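Local coordinates for rhamnose ABC transporter, rhamnose-binding protein (Actinomyces odontolyticus ATCC 17982, PDB 5BQ3) that probably binds a sugar, perhaps rhamnose, outside the membrane and delivers it to an ABC transporter for uptake, at residues P40-D43 and V44-G47; N51-E55 and I56-E60; A138-M141 and L142-S146; A164-Q167 and N168-K172. One frame throughout, in Å; residues are numbered along the deposited sequence.

Contact 1: P40-D43 and V44-G47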
loop_
_atom_site.group_PDB
_atom_site.type_symbol
_atom_site.label_atom_id
_atom_site.label_comp_id
_atom_site.label_asym_id
_atom_site.label_seq_id
_atom_site.Cartn_x
_atom_site.Cartn_y
_atom_site.Cartn_z
ATOM N N PRO A 40 -10.630 -8.703 -3.981
ATOM C CA PRO A 40 -9.462 -9.584 -4.185
ATOM C C PRO A 40 -8.173 -9.196 -3.445
ATOM O O PRO A 40 -7.623 -10.045 -2.744
ATOM C CB PRO A 40 -9.246 -9.524 -5.696
ATOM C CG PRO A 40 -10.600 -9.317 -6.240
ATOM C CD PRO A 40 -11.320 -8.436 -5.260
ATOM N N PHE A 41 -7.701 -7.941 -3.590
ATOM C CA PHE A 41 -6.468 -7.447 -2.970
ATOM C C PHE A 41 -6.614 -7.362 -1.445
ATOM O O PHE A 41 -5.677 -7.713 -0.723
ATOM C CB PHE A 41 -6.094 -6.082 -3.571
ATOM C CG PHE A 41 -4.748 -5.519 -3.185
ATOM C CD1 PHE A 41 -4.595 -4.785 -2.017
ATOM C CD2 PHE A 41 -3.653 -5.651 -4.031
ATOM C CE1 PHE A 41 -3.355 -4.239 -1.672
ATOM C CE2 PHE A 41 -2.416 -5.100 -3.688
ATOM C CZ PHE A 41 -2.274 -4.399 -2.512
ATOM N N SER A 42 -7.787 -6.901 -0.967
ATOM C CA SER A 42 -8.103 -6.745 0.454
ATOM C C SER A 42 -8.202 -8.107 1.167
ATOM O O SER A 42 -7.839 -8.200 2.339
ATOM C CB SER A 42 -9.402 -5.964 0.616
ATOM O OG SER A 42 -9.516 -5.397 1.908
ATOM N N ASP A 43 -8.661 -9.159 0.452
ATOM C CA ASP A 43 -8.807 -10.520 0.979
ATOM C C ASP A 43 -7.446 -11.199 1.218
ATOM O O ASP A 43 -7.351 -12.068 2.089
ATOM C CB ASP A 43 -9.686 -11.378 0.050
ATOM C CG ASP A 43 -11.186 -11.108 0.140
ATOM O OD1 ASP A 43 -11.586 -10.177 0.881
ATOM O OD2 ASP A 43 -11.961 -11.825 -0.534
ATOM N N VAL A 44 -6.401 -10.799 0.464
ATOM C CA VAL A 44 -5.025 -11.300 0.613
ATOM C C VAL A 44 -4.464 -10.747 1.939
ATOM O O VAL A 44 -3.818 -11.481 2.685
ATOM C CB VAL A 44 -4.133 -10.940 -0.611
ATOM C CG1 VAL A 44 -2.686 -11.379 -0.401
ATOM C CG2 VAL A 44 -4.687 -11.552 -1.892
HETATM N N MSE A 45 -4.761 -9.461 2.235
HETATM C CA MSE A 45 -4.384 -8.751 3.460
HETATM C C MSE A 45 -5.078 -9.398 4.669
HETATM O O MSE A 45 -4.425 -9.625 5.690
HETATM C CB MSE A 45 -4.746 -7.257 3.329
HETATM C CG MSE A 45 -4.502 -6.419 4.589
HETATM SE SE MSE A 45 -5.362 -4.654 4.526
HETATM C CE MSE A 45 -7.249 -5.200 4.452
ATOM N N LEU A 46 -6.387 -9.723 4.536
ATOM C CA LEU A 46 -7.176 -10.386 5.587
ATOM C C LEU A 46 -6.656 -11.806 5.846
ATOM O O LEU A 46 -6.560 -12.216 7.006
ATOM C CB LEU A 46 -8.675 -10.435 5.231
ATOM C CG LEU A 46 -9.419 -9.104 5.102
ATOM C CD1 LEU A 46 -10.687 -9.277 4.283
ATOM C CD2 LEU A 46 -9.751 -8.513 6.452
ATOM N N GLY A 47 -6.310 -12.517 4.766
ATOM C CA GLY A 47 -5.764 -13.870 4.804
ATOM C C GLY A 47 -4.473 -13.974 5.594
ATOM O O GLY A 47 -4.277 -14.943 6.331
#

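Contact 2: N51-E55 and I56-E60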
loop_
_atom_site.group_PDB
_atom_site.type_symbol
_atom_site.label_atom_id
_atom_site.label_comp_id
_atom_site.label_asym_id
_atom_site.label_seq_id
_atom_site.Cartn_x
_atom_site.Cartn_y
_atom_site.Cartn_z
ATOM N N ASN A 51 -3.998 -15.870 9.332
ATOM C CA ASN A 51 -2.901 -16.830 9.460
ATOM C C ASN A 51 -1.983 -16.453 10.625
ATOM O O ASN A 51 -1.574 -17.339 11.373
ATOM C CB ASN A 51 -2.117 -16.944 8.153
ATOM C CG ASN A 51 -2.609 -18.040 7.233
ATOM O OD1 ASN A 51 -3.813 -18.212 6.995
ATOM N ND2 ASN A 51 -1.679 -18.800 6.679
ATOM N N ALA A 52 -1.707 -15.144 10.807
ATOM C CA ALA A 52 -0.893 -14.633 11.912
ATOM C C ALA A 52 -1.609 -14.836 13.252
ATOM O O ALA A 52 -0.983 -15.301 14.202
ATOM C CB ALA A 52 -0.578 -13.166 11.700
ATOM N N ALA A 53 -2.927 -14.534 13.309
ATOM C CA ALA A 53 -3.780 -14.684 14.495
ATOM C C ALA A 53 -3.857 -16.144 14.967
ATOM O O ALA A 53 -3.935 -16.390 16.172
ATOM C CB ALA A 53 -5.176 -14.155 14.205
ATOM N N GLY A 54 -3.812 -17.080 14.019
ATOM C CA GLY A 54 -3.803 -18.515 14.281
ATOM C C GLY A 54 -2.493 -18.953 14.905
ATOM O O GLY A 54 -2.490 -19.762 15.835
ATOM N N GLU A 55 -1.365 -18.394 14.404
ATOM C CA GLU A 55 -0.006 -18.638 14.896
ATOM C C GLU A 55 0.147 -18.130 16.332
ATOM O O GLU A 55 0.730 -18.823 17.167
ATOM C CB GLU A 55 1.036 -17.954 13.989
ATOM C CG GLU A 55 1.300 -18.663 12.673
ATOM C CD GLU A 55 2.255 -17.954 11.732
ATOM O OE1 GLU A 55 3.192 -17.277 12.218
ATOM O OE2 GLU A 55 2.081 -18.098 10.500
ATOM N N ILE A 56 -0.383 -16.917 16.606
ATOM C CA ILE A 56 -0.370 -16.247 17.912
ATOM C C ILE A 56 -1.161 -17.103 18.925
ATOM O O ILE A 56 -0.673 -17.361 20.029
ATOM C CB ILE A 56 -0.928 -14.795 17.779
ATOM C CG1 ILE A 56 0.019 -13.904 16.949
ATOM C CG2 ILE A 56 -1.185 -14.163 19.143
ATOM C CD1 ILE A 56 -0.638 -12.723 16.244
ATOM N N GLY A 57 -2.352 -17.548 18.520
ATOM C CA GLY A 57 -3.212 -18.391 19.339
ATOM C C GLY A 57 -4.424 -17.694 19.919
ATOM O O GLY A 57 -4.791 -17.965 21.065
ATOM N N PHE A 58 -5.071 -16.807 19.127
ATOM C CA PHE A 58 -6.286 -16.096 19.535
ATOM C C PHE A 58 -7.450 -17.078 19.660
ATOM O O PHE A 58 -7.557 -18.002 18.846
ATOM C CB PHE A 58 -6.638 -14.985 18.531
ATOM C CG PHE A 58 -5.946 -13.658 18.741
ATOM C CD1 PHE A 58 -6.472 -12.713 19.616
ATOM C CD2 PHE A 58 -4.803 -13.330 18.022
ATOM C CE1 PHE A 58 -5.846 -11.475 19.792
ATOM C CE2 PHE A 58 -4.178 -12.091 18.199
ATOM C CZ PHE A 58 -4.704 -11.172 19.081
ATOM N N ALA A 59 -8.308 -16.887 20.679
ATOM C CA ALA A 59 -9.475 -17.737 20.940
ATOM C C ALA A 59 -10.517 -17.615 19.824
ATOM O O ALA A 59 -11.063 -18.629 19.392
ATOM C CB ALA A 59 -10.096 -17.378 22.280
ATOM N N GLU A 60 -10.778 -16.379 19.351
ATOM C CA GLU A 60 -11.735 -16.093 18.276
ATOM C C GLU A 60 -11.105 -15.179 17.231
ATOM O O GLU A 60 -10.520 -14.150 17.578
ATOM C CB GLU A 60 -13.023 -15.457 18.827
ATOM C CG GLU A 60 -13.881 -16.386 19.668
ATOM C CD GLU A 60 -14.565 -15.706 20.837
ATOM O OE1 GLU A 60 -15.479 -14.881 20.599
ATOM O OE2 GLU A 60 -14.191 -16.002 21.994
#

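Contact 3: A138-M141 and L142-S146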
loop_
_atom_site.group_PDB
_atom_site.type_symbol
_atom_site.label_atom_id
_atom_site.label_comp_id
_atom_site.label_asym_id
_atom_site.label_seq_id
_atom_site.Cartn_x
_atom_site.Cartn_y
_atom_site.Cartn_z
ATOM N N ALA A 138 9.106 6.694 -3.676
ATOM C CA ALA A 138 9.744 7.604 -4.615
ATOM C C ALA A 138 11.155 7.156 -4.971
ATOM O O ALA A 138 11.539 7.248 -6.137
ATOM C CB ALA A 138 9.779 8.995 -4.023
ATOM N N ILE A 139 11.922 6.666 -3.970
ATOM C CA ILE A 139 13.301 6.187 -4.125
ATOM C C ILE A 139 13.293 4.915 -4.985
ATOM O O ILE A 139 14.056 4.841 -5.951
ATOM C CB ILE A 139 13.985 5.993 -2.736
ATOM C CG1 ILE A 139 14.397 7.361 -2.151
ATOM C CG2 ILE A 139 15.198 5.048 -2.812
ATOM C CD1 ILE A 139 14.614 7.407 -0.632
ATOM N N THR A 140 12.400 3.952 -4.664
ATOM C CA THR A 140 12.235 2.677 -5.374
ATOM C C THR A 140 11.973 2.938 -6.856
ATOM O O THR A 140 12.655 2.351 -7.695
ATOM C CB THR A 140 11.116 1.842 -4.726
ATOM O OG1 THR A 140 11.423 1.662 -3.343
ATOM C CG2 THR A 140 10.923 0.477 -5.394
HETATM N N MSE A 141 11.032 3.851 -7.168
HETATM C CA MSE A 141 10.665 4.232 -8.529
HETATM C C MSE A 141 11.830 4.889 -9.276
HETATM O O MSE A 141 12.120 4.470 -10.396
HETATM C CB MSE A 141 9.443 5.136 -8.521
HETATM C CG MSE A 141 8.193 4.373 -8.110
HETATM SE SE MSE A 141 6.575 5.247 -8.613
HETATM C CE MSE A 141 6.630 6.768 -7.326
ATOM N N LEU A 142 12.542 5.849 -8.643
ATOM C CA LEU A 142 13.717 6.498 -9.239
ATOM C C LEU A 142 14.841 5.492 -9.497
ATOM O O LEU A 142 15.537 5.622 -10.499
ATOM C CB LEU A 142 14.241 7.624 -8.346
ATOM C CG LEU A 142 13.452 8.922 -8.331
ATOM C CD1 LEU A 142 13.815 9.733 -7.117
ATOM C CD2 LEU A 142 13.677 9.728 -9.598
ATOM N N ASP A 143 15.008 4.491 -8.602
ATOM C CA ASP A 143 16.016 3.430 -8.727
ATOM C C ASP A 143 15.740 2.552 -9.947
ATOM O O ASP A 143 16.676 2.214 -10.659
ATOM C CB ASP A 143 16.064 2.560 -7.458
ATOM C CG ASP A 143 17.024 3.021 -6.373
ATOM O OD1 ASP A 143 17.480 4.182 -6.435
ATOM O OD2 ASP A 143 17.305 2.224 -5.453
HETATM N N MSE A 144 14.459 2.188 -10.179
HETATM C CA MSE A 144 14.009 1.370 -11.313
HETATM C C MSE A 144 14.145 2.147 -12.623
HETATM O O MSE A 144 14.565 1.568 -13.624
HETATM C CB MSE A 144 12.555 0.903 -11.118
HETATM C CG MSE A 144 12.376 -0.039 -9.920
HETATM SE SE MSE A 144 10.601 -0.819 -9.748
HETATM C CE MSE A 144 9.537 0.782 -9.535
ATOM N N VAL A 145 13.816 3.462 -12.608
ATOM C CA VAL A 145 13.921 4.349 -13.773
ATOM C C VAL A 145 15.381 4.447 -14.188
ATOM O O VAL A 145 15.713 4.061 -15.304
ATOM C CB VAL A 145 13.306 5.751 -13.521
ATOM C CG1 VAL A 145 13.549 6.685 -14.698
ATOM C CG2 VAL A 145 11.823 5.653 -13.242
ATOM N N SER A 146 16.243 4.932 -13.268
ATOM C CA SER A 146 17.684 5.124 -13.446
ATOM C C SER A 146 18.368 3.859 -13.967
ATOM O O SER A 146 19.177 3.946 -14.891
ATOM C CB SER A 146 18.325 5.563 -12.133
ATOM O OG SER A 146 19.649 6.026 -12.338
#

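Contact 4: A164-Q167 and N168-K172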
loop_
_atom_site.group_PDB
_atom_site.type_symbol
_atom_site.label_atom_id
_atom_site.label_comp_id
_atom_site.label_asym_id
_atom_site.label_seq_id
_atom_site.Cartn_x
_atom_site.Cartn_y
_atom_site.Cartn_z
ATOM N N ALA A 164 -4.598 14.155 -6.347
ATOM C CA ALA A 164 -4.321 12.902 -5.631
ATOM C C ALA A 164 -3.232 13.100 -4.570
ATOM O O ALA A 164 -2.090 13.404 -4.905
ATOM C CB ALA A 164 -3.918 11.811 -6.608
ATOM N N ALA A 165 -3.611 12.955 -3.290
ATOM C CA ALA A 165 -2.755 13.167 -2.121
ATOM C C ALA A 165 -1.491 12.295 -2.120
ATOM O O ALA A 165 -0.397 12.837 -1.949
ATOM C CB ALA A 165 -3.551 12.927 -0.845
ATOM N N ASN A 166 -1.641 10.962 -2.316
ATOM C CA ASN A 166 -0.540 9.996 -2.307
ATOM C C ASN A 166 0.430 10.207 -3.462
ATOM O O ASN A 166 1.637 10.247 -3.229
ATOM C CB ASN A 166 -1.074 8.562 -2.340
ATOM C CG ASN A 166 -1.747 8.098 -1.066
ATOM O OD1 ASN A 166 -1.540 8.639 0.028
ATOM N ND2 ASN A 166 -2.547 7.047 -1.178
ATOM N N GLN A 167 -0.090 10.339 -4.693
ATOM C CA GLN A 167 0.696 10.523 -5.915
ATOM C C GLN A 167 1.491 11.821 -5.900
ATOM O O GLN A 167 2.678 11.789 -6.210
ATOM C CB GLN A 167 -0.203 10.471 -7.155
ATOM C CG GLN A 167 -0.525 9.055 -7.631
ATOM C CD GLN A 167 -1.597 8.343 -6.827
ATOM O OE1 GLN A 167 -2.349 8.942 -6.047
ATOM N NE2 GLN A 167 -1.695 7.035 -7.009
ATOM N N ASN A 168 0.854 12.951 -5.521
ATOM C CA ASN A 168 1.519 14.259 -5.463
ATOM C C ASN A 168 2.643 14.277 -4.422
ATOM O O ASN A 168 3.624 15.001 -4.603
ATOM C CB ASN A 168 0.519 15.380 -5.190
ATOM C CG ASN A 168 -0.465 15.639 -6.312
ATOM O OD1 ASN A 168 -0.254 15.279 -7.478
ATOM N ND2 ASN A 168 -1.573 16.281 -5.976
ATOM N N ALA A 169 2.518 13.456 -3.361
ATOM C CA ALA A 169 3.527 13.308 -2.317
ATOM C C ALA A 169 4.742 12.544 -2.854
ATOM O O ALA A 169 5.868 12.987 -2.630
ATOM C CB ALA A 169 2.937 12.591 -1.108
ATOM N N TRP A 170 4.515 11.424 -3.591
ATOM C CA TRP A 170 5.581 10.601 -4.185
ATOM C C TRP A 170 6.321 11.353 -5.296
ATOM O O TRP A 170 7.543 11.222 -5.391
ATOM C CB TRP A 170 5.047 9.262 -4.736
ATOM C CG TRP A 170 4.306 8.392 -3.757
ATOM C CD1 TRP A 170 4.621 8.167 -2.448
ATOM C CD2 TRP A 170 3.179 7.549 -4.050
ATOM N NE1 TRP A 170 3.717 7.292 -1.887
ATOM C CE2 TRP A 170 2.828 6.888 -2.851
ATOM C CE3 TRP A 170 2.414 7.307 -5.204
ATOM C CZ2 TRP A 170 1.741 6.005 -2.774
ATOM C CZ3 TRP A 170 1.328 6.449 -5.122
ATOM C CH2 TRP A 170 1.011 5.795 -3.923
ATOM N N ILE A 171 5.583 12.136 -6.128
ATOM C CA ILE A 171 6.130 12.953 -7.222
ATOM C C ILE A 171 7.031 14.061 -6.634
ATOM O O ILE A 171 8.126 14.275 -7.157
ATOM C CB ILE A 171 5.002 13.519 -8.141
ATOM C CG1 ILE A 171 4.360 12.391 -8.984
ATOM C CG2 ILE A 171 5.504 14.660 -9.050
ATOM C CD1 ILE A 171 2.929 12.658 -9.471
ATOM N N LYS A 172 6.587 14.731 -5.542
ATOM C CA LYS A 172 7.348 15.795 -4.870
ATOM C C LYS A 172 8.679 15.250 -4.323
ATOM O O LYS A 172 9.709 15.892 -4.525
ATOM C CB LYS A 172 6.516 16.465 -3.755
ATOM C CG LYS A 172 7.221 17.588 -2.978
ATOM C CD LYS A 172 7.481 18.850 -3.803
ATOM C CE LYS A 172 8.407 19.796 -3.076
ATOM N NZ LYS A 172 8.888 20.892 -3.958
#

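Contact 1: P40-D43 and V44-G47
Ser42 and Met45, one turn apart on the same helix, meet through their ends: the selenomethionine methyl CE of Met45 comes to 3.4 Å from Ser42 OG. Met45 leaves the backbone with CG anti to N, and the bend at its third torsion (chi3 64°) folds the methyl back toward the serine instead of letting the chain run on outward. Alongside, Asp43 and Leu46 cross at a slant, with Leu46 CD1 3.6 Å from Asp43 OD1. Leu46 also lays its CG against the carbonyl of Ser42, 3.3 Å from Ser42 O, beside the backbone bond from Leu46 N to that same oxygen (3.0 Å). The contact lies in the first turns of helix 40-56, the helical crossover of the beta-alpha-beta unit that joins strand 29-33 to strand 60-63 in the sheet of one lobe of this periplasmic-binding-protein fold. Val44 CG2, anti to its own carbonyl carbon, lies 3.4 Å from Pro40 O. The 2.9 Å bond from Gly47 N to Asp43 O carries the helical pattern onward. Beyond the segments, Phe41 meets the ring of the C-terminal Phe332 with the two planes roughly perpendicular. Met45 packs on Pro271 and Leu274 of helix 271-287, while Ser42 and Leu46 both touch Pro34.

Contact 2: N51-E55 and I56-E60
Ala53 and Phe58 hold the turn where helix 40-56 ends, joined by both backbone and side chain. Ala53 O accepts two N-H groups: Gly57 N at 3.1 Å, tilted from the carbonyl plane, and Phe58 N at 3.2 Å, almost straight at the hydrogen (176°). The same oxygen lies at the edge of the Phe58 ring, close to its plane, and Phe58 CD2 packs against Ala53 CB at 3.9 Å. The six-to-one bond from Phe58 N to Ala53 O, a glycine of positive phi (106°) between its ends, and the apolar contact flanking it are consistent with a Schellman-type C-cap. At those backbone angles a beta carbon on Gly57 would press on the preceding carbonyl oxygen, which explains the glycine. One residue earlier, Ile56 N bonds to Ala52 O at 3.0 Å. With CG1 anti to its own carbonyl carbon (chi1 -67°), Ile56 bends back over that acceptor, CD1 lying 3.3 Å from Ala52 O. Trimming Ile56 to an alanine would probably uncover the Ala52 carbonyl and open a gap beside Tyr23, Val25 and Tyr280, which the isoleucine side chain now touches. Farther out, Glu55 OE1 is hydrogen-bonded to the hydroxyls of Tyr276 and Tyr280, tying the last turn to helix 271-287, against which Ala52 also packs, while Ala53 and Phe58 rest on Ile30 of strand 29-33.

Contact 3: A138-M141 and L142-S146
Midway along helix 134-149, the first helix after strand 127-130, Met141 and Met144 pack one turn apart. These two selenomethionines cross at a slant, Met144 CE lying 4.1 Å from Met141 CG and 3.8 Å from Met141 CA. A bend at the third torsion of Met144 (chi3 -61°) turns the methyl back along the helix, where it also nears Thr140 CG2. Leu142 sets its CG 3.4 Å from Ala138 O, the acceptor of its own N-H. The helical bonds continue from Asp143 N to Ile139 O at 2.8 Å and from Val145 N to Met141 O at 3.0 Å. The helix covers the parallel sheet of the lobe that contains strands 218-221 and 244-247: Met141 and Val145 rest on Val220, and Met144 and Val145 on Thr246. Away from this apolar side, Asp143 sends its carboxylate toward other parts of the chain, OD1 taking a salt bridge from Lys183 and a hydrogen bond with the hydroxyl of Tyr184. Thr140 OG1 is hydrogen-bonded one turn back to Gln136 O.

Contact 4: A164-Q167 and N168-K172
Trp170 lies back over the turn of helix that precedes it, and its indole meets Asn166 and Gln167 from root to rim. Its CB stands 3.8 Å from Gln167 O. With CG anti to the carbonyl carbon (chi1 -56°), the ring folds toward the start of the helix and passes over Asn166 O, which sits by CG and lies 3.2 Å from CD2, above one face and offset toward the rim. That oxygen is also the acceptor for Trp170 N, at 3.1 Å. Farther along, CE3 comes to 3.7 Å from Gln167 CA. Over the same face, Asn166 CB makes a CH-pi contact, 4.0 Å from the centroid of the six-membered ring and 22° off its normal, with CZ2 and CH2 each 3.8 Å away. At the far corner CZ3 meets Gln167 NE2 at 3.6 Å; the two side chains run side by side in the same direction, their amide and ring planes 71° apart. Gln167 is bent at its second torsion, and its NE2 is hydrogen-bonded to Pro222 O. With a serine in its place the indole is gone, which would probably leave Asn166 CB without its CH-pi partner and the Gln167 chain without its aromatic neighbour, though Pro222 O could still hold the amide. All this lies in the first turns of helix 165-180, the crossover between strands 153-159 and 187-194, with Ala164 as its N-cap residue. The indole thus contributes van der Waals and CH-pi contact, while hydrogen bonds come from the backbone and from the Gln167 and Asn168 amides, the latter to Ala162 O.

How the contacts relate
Contacts 1 and 2 are the beginning and end of one helix, 40-56, with centres about 17 Å apart; both rest against helix 271-287. Contacts 3 and 4 lie across the chain's centre from them, on helices 134-149 and 165-180, which touch: Ala138 CB lies 3.4 Å from Trp170 O. Contact 3 is the buried one, dominated by apolar chains, whereas contact 4 is a surface contact and mixes an indole with amide side chains. Contacts 1 and 2 are intermediate, partly buried. Contact 2 runs off the C-terminal end of its helix, and there the backbone bonds close the helix end, whereas contact 4 begins at an N-cap residue and contact 1 belongs to a helix start.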